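Local coordinates for protein-tyrosine phosphatase mitochondrial 1 (Mus musculus, PDB 3RGO) that dephosphorylates phosphatidylglycerophosphate to phosphatidylglycerol, a step in the synthesis of the mitochondrial phospholipid cardiolipin, at residues Val9-Pro15 with Val92-Ala98. Numbering follows the deposited sequence.
Sequences VLLGALP and VYVHCKA. With SO4 (sulfate ion), chain B.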
loop_
_atom_site.group_PDB
_atom_site.type_symbol
_atom_site.label_atom_id
_atom_site.label_comp_id
_atom_site.label_asym_id
_atom_site.label_seq_id
_atom_site.Cartn_x
_atom_site.Cartn_y
_atom_site.Cartn_z
ATOM N N VAL A 9 1.330 7.580 -3.984
ATOM C CA VAL A 9 0.749 6.246 -3.878
ATOM C C VAL A 9 -0.313 5.932 -4.924
ATOM O O VAL A 9 -1.171 6.757 -5.227
ATOM C CB VAL A 9 0.172 6.012 -2.473
ATOM C CG1 VAL A 9 -0.670 4.733 -2.435
ATOM C CG2 VAL A 9 1.299 5.966 -1.454
ATOM N N LEU A 10 -0.234 4.726 -5.477
ATOM C CA LEU A 10 -1.324 4.168 -6.261
ATOM C C LEU A 10 -1.800 2.877 -5.604
ATOM O O LEU A 10 -1.010 2.143 -5.005
ATOM C CB LEU A 10 -0.888 3.902 -7.704
ATOM C CG LEU A 10 -0.301 5.110 -8.442
ATOM C CD1 LEU A 10 1.221 5.089 -8.374
ATOM C CD2 LEU A 10 -0.776 5.133 -9.886
ATOM N N LEU A 11 -3.098 2.621 -5.712
ATOM C CA LEU A 11 -3.722 1.430 -5.150
ATOM C C LEU A 11 -4.458 0.694 -6.268
ATOM O O LEU A 11 -5.283 1.286 -6.964
ATOM C CB LEU A 11 -4.707 1.822 -4.048
ATOM C CG LEU A 11 -5.655 0.733 -3.538
ATOM C CD1 LEU A 11 -4.898 -0.371 -2.811
ATOM C CD2 LEU A 11 -6.734 1.326 -2.644
ATOM N N GLY A 12 -4.155 -0.589 -6.450
ATOM C CA GLY A 12 -4.787 -1.361 -7.510
ATOM C C GLY A 12 -4.709 -2.868 -7.355
ATOM O O GLY A 12 -4.122 -3.382 -6.403
ATOM N N ALA A 13 -5.307 -3.584 -8.305
ATOM C CA ALA A 13 -5.226 -5.037 -8.326
ATOM C C ALA A 13 -3.794 -5.466 -8.639
ATOM O O ALA A 13 -2.965 -4.643 -9.050
ATOM C CB ALA A 13 -6.200 -5.611 -9.352
ATOM N N LEU A 14 -3.496 -6.746 -8.431
ATOM C CA LEU A 14 -2.155 -7.262 -8.706
ATOM C C LEU A 14 -1.686 -6.819 -10.090
ATOM O O LEU A 14 -2.446 -6.879 -11.057
ATOM C CB LEU A 14 -2.114 -8.790 -8.593
ATOM C CG LEU A 14 -2.831 -9.590 -9.679
ATOM C CD1 LEU A 14 -2.442 -11.064 -9.618
ATOM C CD2 LEU A 14 -4.339 -9.422 -9.571
ATOM N N PRO A 15 -0.434 -6.362 -10.180
ATOM C CA PRO A 15 0.137 -5.829 -11.417
ATOM C C PRO A 15 0.554 -6.959 -12.342
ATOM O O PRO A 15 1.341 -7.820 -11.942
ATOM C CB PRO A 15 1.393 -5.088 -10.938
ATOM C CG PRO A 15 1.352 -5.126 -9.435
ATOM C CD PRO A 15 0.528 -6.303 -9.069
ATOM N N VAL A 92 4.753 4.748 -5.724
ATOM C CA VAL A 92 4.709 3.383 -5.228
ATOM C C VAL A 92 3.346 2.778 -5.520
ATOM O O VAL A 92 2.313 3.384 -5.228
ATOM C CB VAL A 92 4.976 3.321 -3.707
ATOM C CG1 VAL A 92 4.745 1.908 -3.180
ATOM C CG2 VAL A 92 6.391 3.788 -3.400
ATOM N N TYR A 93 3.355 1.586 -6.110
ATOM C CA TYR A 93 2.138 0.840 -6.394
ATOM C C TYR A 93 1.898 -0.146 -5.258
ATOM O O TYR A 93 2.769 -0.956 -4.935
ATOM C CB TYR A 93 2.290 0.095 -7.722
ATOM C CG TYR A 93 1.025 -0.505 -8.293
ATOM C CD1 TYR A 93 0.555 -1.741 -7.856
ATOM C CD2 TYR A 93 0.323 0.143 -9.308
ATOM C CE1 TYR A 93 -0.592 -2.302 -8.402
ATOM C CE2 TYR A 93 -0.825 -0.414 -9.862
ATOM C CZ TYR A 93 -1.277 -1.634 -9.403
ATOM O OH TYR A 93 -2.416 -2.187 -9.951
ATOM N N VAL A 94 0.717 -0.065 -4.653
ATOM C CA VAL A 94 0.373 -0.887 -3.503
ATOM C C VAL A 94 -0.718 -1.866 -3.897
ATOM O O VAL A 94 -1.772 -1.464 -4.390
ATOM C CB VAL A 94 -0.134 -0.005 -2.327
ATOM C CG1 VAL A 94 -0.428 -0.848 -1.101
ATOM C CG2 VAL A 94 0.886 1.069 -1.994
ATOM N N HIS A 95 -0.470 -3.155 -3.686
ATOM C CA HIS A 95 -1.447 -4.159 -4.081
ATOM C C HIS A 95 -1.446 -5.406 -3.221
ATOM O O HIS A 95 -0.473 -5.733 -2.546
ATOM C CB HIS A 95 -1.209 -4.593 -5.537
ATOM C CG HIS A 95 -0.024 -5.493 -5.704
ATOM N ND1 HIS A 95 -0.117 -6.867 -5.652
ATOM C CD2 HIS A 95 1.288 -5.214 -5.903
ATOM C CE1 HIS A 95 1.082 -7.397 -5.819
ATOM N NE2 HIS A 95 1.952 -6.414 -5.973
ATOM N N CYS A 96 -2.570 -6.105 -3.270
ATOM C CA CYS A 96 -2.633 -7.491 -2.872
ATOM C C CYS A 96 -3.214 -8.211 -4.083
ATOM O O CYS A 96 -2.523 -8.392 -5.092
ATOM C CB CYS A 96 -3.506 -7.667 -1.628
ATOM S SG CYS A 96 -3.475 -9.341 -0.949
ATOM N N LYS A 97 -4.490 -8.569 -4.011
ATOM C CA LYS A 97 -5.163 -9.215 -5.136
ATOM C C LYS A 97 -6.084 -8.257 -5.883
ATOM O O LYS A 97 -5.824 -7.891 -7.024
ATOM C CB LYS A 97 -5.975 -10.425 -4.658
ATOM C CG LYS A 97 -5.141 -11.608 -4.189
ATOM C CD LYS A 97 -6.035 -12.809 -3.895
ATOM C CE LYS A 97 -6.876 -13.178 -5.112
ATOM N NZ LYS A 97 -7.815 -14.309 -4.837
ATOM N N ALA A 98 -7.164 -7.852 -5.227
ATOM C CA ALA A 98 -8.211 -7.073 -5.879
ATOM C C ALA A 98 -8.061 -5.565 -5.676
ATOM O O ALA A 98 -8.757 -4.779 -6.319
ATOM C CB ALA A 98 -9.587 -7.545 -5.397
HETATM S S SO4 B . -7.135 -7.127 -1.385
HETATM O O1 SO4 B . -7.491 -7.706 -0.093
HETATM O O2 SO4 B . -8.313 -6.537 -2.012
HETATM O O3 SO4 B . -6.115 -6.105 -1.189
HETATM O O4 SO4 B . -6.616 -8.173 -2.265
#
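P15 sets CD, at the edge of its ring, over one face of the H95 imidazole, the two side chains crossing at about a right angle. P15 CD sits 3.3 Å from the centre of the H95 ring, only 3° off the ring normal, a CH-pi contact. P15 CG also reaches Y93, 3.6 Å from Y93 CE1. The Y93 side chain leaves the strand with CG anti to the backbone N (chi1 -168°), and its end comes back toward residues 12-15. There Y93 OH donates to A13 O at 2.7 Å, in the carbonyl plane and at the edge of the phenol ring. The same hydroxyl lies over G12, where a CB would collide with it.

The imidazole is gripped from several sides. H95 ND1 donates to C96 O at 2.9 Å, nearly straight and in the ring plane, while H95 NE2 is hydrogen-bonded to T34 OG1. With the ring cut back to an alanine, P15 CD is likely to lose the face it packs on, and C96 O and T34 OG1 would probably lose their imidazole partner.

Upstream, strands 9-12 and 91-95 pair in parallel inside the central sheet. L10 N donates to V92 O, L10 O accepts from V94 N, and a longer bond runs from G12 N to V94 O. On the face toward helix 102-115, V9 CG1 meets V94 CG2 at 4.0 Å. Past the strands, L14 N donates to K97 O at 3.0 Å, tying the two loops together.

This second loop begins the phosphate-binding P-loop of the protein-tyrosine phosphatases, with C96 the predicted phosphocysteine nucleophile. K97 N and A98 N both donate to sulfate O4, and R100 N, R102 and S103 also hold the ion. The sulfate probably mimics substrate phosphate. Bonds to the C96 and K97 carbonyls from H95 and L14 are consistent with second-shell support for amides that face the anion.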